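Side-chain contact in lipoprotein YgdI/YgdR-like SH3-like domain-containing protein (Shewanella oneidensis, PDB 2RB6), which is of unknown function but is probably a membrane-attached lipoprotein whose soluble part forms a small SH3-like beta domain: residues Tyr30-Tyr33 / Glu39-Ile42. Residues are numbered along the deposited sequence; the frame is centred on the assembly and turned at random.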
ATOM      1  N   TYR A  30       3.415  -7.544   0.906  1.00 36.52           N
ATOM      2  CA  TYR A  30       2.711  -6.422   1.528  1.00 35.16           C
ATOM      3  C   TYR A  30       1.216  -6.616   1.289  1.00 33.36           C
ATOM      4  O   TYR A  30       0.771  -6.728   0.147  1.00 32.48           O
ATOM      5  CB  TYR A  30       3.140  -5.081   0.916  1.00 36.37           C
ATOM      6  CG  TYR A  30       4.189  -4.319   1.704  1.00 38.39           C
ATOM      7  CD1 TYR A  30       3.877  -3.717   2.926  1.00 38.95           C
ATOM      8  CD2 TYR A  30       5.497  -4.206   1.230  1.00 38.58           C
ATOM      9  CE1 TYR A  30       4.840  -3.020   3.653  1.00 39.22           C
ATOM     10  CE2 TYR A  30       6.468  -3.515   1.949  1.00 40.55           C
ATOM     11  CZ  TYR A  30       6.135  -2.927   3.158  1.00 41.35           C
ATOM     12  OH  TYR A  30       7.100  -2.249   3.866  1.00 43.59           O
ATOM     13  N   LEU A  31       0.449  -6.676   2.371  1.00 31.78           N
ATOM     14  CA  LEU A  31      -0.997  -6.830   2.270  1.00 30.40           C
ATOM     15  C   LEU A  31      -1.618  -5.445   2.391  1.00 31.29           C
ATOM     16  O   LEU A  31      -1.183  -4.618   3.203  1.00 30.39           O
ATOM     17  CB  LEU A  31      -1.537  -7.735   3.382  1.00 29.01           C
ATOM     18  CG  LEU A  31      -1.557  -9.264   3.220  1.00 31.08           C
ATOM     19  CD1 LEU A  31      -2.728  -9.687   2.335  1.00 27.98           C
ATOM     20  CD2 LEU A  31      -0.232  -9.753   2.641  1.00 30.28           C
ATOM     21  N   TYR A  32      -2.641  -5.202   1.581  1.00 29.46           N
ATOM     22  CA  TYR A  32      -3.312  -3.923   1.581  1.00 28.88           C
ATOM     23  C   TYR A  32      -4.728  -4.126   1.036  1.00 30.87           C
ATOM     24  O   TYR A  32      -5.032  -5.187   0.497  1.00 28.87           O
ATOM     25  CB  TYR A  32      -2.504  -2.941   0.723  1.00 25.09           C
ATOM     26  CG  TYR A  32      -2.635  -3.110  -0.781  1.00 22.14           C
ATOM     27  CD1 TYR A  32      -3.646  -2.463  -1.478  1.00 23.05           C
ATOM     28  CD2 TYR A  32      -1.717  -3.877  -1.512  1.00 23.14           C
ATOM     29  CE1 TYR A  32      -3.747  -2.555  -2.864  1.00 22.76           C
ATOM     30  CE2 TYR A  32      -1.801  -3.981  -2.912  1.00 19.44           C
ATOM     31  CZ  TYR A  32      -2.826  -3.309  -3.574  1.00 24.41           C
ATOM     32  OH  TYR A  32      -2.936  -3.356  -4.945  1.00 24.56           O
ATOM     33  N   TYR A  33      -5.595  -3.128   1.200  1.00 34.31           N
ATOM     34  CA  TYR A  33      -6.971  -3.230   0.708  1.00 38.93           C
ATOM     35  C   TYR A  33      -7.212  -2.358  -0.508  1.00 40.46           C
ATOM     36  O   TYR A  33      -6.820  -1.196  -0.537  1.00 39.24           O
ATOM     37  CB  TYR A  33      -7.978  -2.862   1.806  1.00 38.06           C
ATOM     38  CG  TYR A  33      -8.022  -3.859   2.925  1.00 37.58           C
ATOM     39  CD1 TYR A  33      -7.009  -3.898   3.886  1.00 38.40           C
ATOM     40  CD2 TYR A  33      -9.047  -4.800   3.002  1.00 37.30           C
ATOM     41  CE1 TYR A  33      -7.010  -4.854   4.895  1.00 37.05           C
ATOM     42  CE2 TYR A  33      -9.058  -5.760   4.005  1.00 37.97           C
ATOM     43  CZ  TYR A  33      -8.033  -5.782   4.951  1.00 38.27           C
ATOM     44  OH  TYR A  33      -8.023  -6.742   5.943  1.00 39.87           O
ATOM     45  N   GLU A  39      -8.655  -7.682   0.309  1.00 58.91           N
ATOM     46  CA  GLU A  39      -7.225  -7.474   0.384  1.00 57.23           C
ATOM     47  C   GLU A  39      -6.545  -7.958  -0.886  1.00 55.01           C
ATOM     48  O   GLU A  39      -7.121  -8.719  -1.667  1.00 56.46           O
ATOM     49  CB  GLU A  39      -6.665  -8.212   1.600  1.00 57.60           C
ATOM     50  CG  GLU A  39      -6.987  -9.689   1.607  1.00 57.38           C
ATOM     51  CD  GLU A  39      -6.813 -10.310   2.974  1.00 58.94           C
ATOM     52  OE1 GLU A  39      -7.037 -11.531   3.094  1.00 60.40           O
ATOM     53  OE2 GLU A  39      -6.459  -9.584   3.932  1.00 58.73           O
ATOM     54  N   VAL A  40      -5.320  -7.498  -1.089  1.00 50.69           N
ATOM     55  CA  VAL A  40      -4.542  -7.885  -2.249  1.00 47.47           C
ATOM     56  C   VAL A  40      -3.070  -7.907  -1.855  1.00 46.01           C
ATOM     57  O   VAL A  40      -2.671  -7.306  -0.852  1.00 44.90           O
ATOM     58  CB  VAL A  40      -4.823  -6.932  -3.461  1.00 46.60           C
ATOM     59  CG1 VAL A  40      -5.097  -5.525  -2.970  1.00 44.32           C
ATOM     60  CG2 VAL A  40      -3.659  -6.953  -4.441  1.00 42.58           C
HETATM   61  N   MSE A  41      -2.272  -8.616  -2.641  1.00 44.90           N
HETATM   62  CA  MSE A  41      -0.857  -8.764  -2.354  1.00 45.28           C
HETATM   63  C   MSE A  41       0.072  -8.146  -3.379  1.00 42.85           C
HETATM   64  O   MSE A  41      -0.253  -8.055  -4.560  1.00 43.19           O
HETATM   65  CB  MSE A  41      -0.530 -10.248  -2.238  1.00 49.70           C
HETATM   66  CG  MSE A  41       0.032 -10.683  -0.905  1.00 54.90           C
HETATM   67 SE   MSE A  41       0.188 -12.614  -0.851  1.00 60.96          SE
HETATM   68  CE  MSE A  41      -1.451 -12.966   0.129  1.00 58.14           C
ATOM     69  N   ILE A  42       1.244  -7.743  -2.905  1.00 40.41           N
ATOM     70  CA  ILE A  42       2.276  -7.152  -3.743  1.00 39.10           C
ATOM     71  C   ILE A  42       3.600  -7.511  -3.068  1.00 38.71           C
ATOM     72  O   ILE A  42       3.717  -7.434  -1.844  1.00 38.80           O
ATOM     73  CB  ILE A  42       2.102  -5.603  -3.842  1.00 39.89           C
ATOM     74  CG1 ILE A  42       3.178  -4.994  -4.745  1.00 38.66           C
ATOM     75  CG2 ILE A  42       2.166  -4.971  -2.456  1.00 40.27           C
ATOM     76  CD1 ILE A  42       3.004  -5.278  -6.205  1.00 38.19           C
TER
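Tyr32 and Val40 meet through their first torsions: the tyrosine's CG stands between its own backbone N and carbonyl carbon (chi1 76°), bringing the ring across to the neighbouring strand, while Val40, with chi1 skewed to 34°, sets CG1 against one ring face. The methyl carbon CG1 of Val40 lies 3.4 Å from the centroid of the Tyr32 ring, a CH-pi contact set off toward the rim on the hydroxyl side. Farther along, CG2 of Ile42 reaches CE2 of Tyr32 obliquely at 4.1 Å and packs against CB of Tyr30 at 3.5 Å. With an alanine in place of Tyr32, the CG1 methyl of Val40 would probably lose its aromatic cover and a gap open toward Met7 and Ile15.

On the opposite face of the hairpin from Tyr32 and Val40 lie Leu31, Met41, Tyr33 and Glu39. Leu31 and selenomethionine Met41 run side by side, CD2 of the leucine 3.7 Å from CG of its neighbour, while the phenol of Tyr33 lies alongside Glu39, whose CB stands over one ring face, toward the rim.

Between the strands, two reciprocal pairs of backbone hydrogen bonds fix the register, from the nearly straight Tyr30 N to Ile42 O (2.8 Å, 172° at the hydrogen) to Val40 N to Tyr32 O (2.8 Å). This is an antiparallel beta hairpin, whose face bearing Tyr30, Tyr32 and Ile42 packs on Met7 of strand 4-9, consistent with the two packed sheets of a small SH3-like barrel.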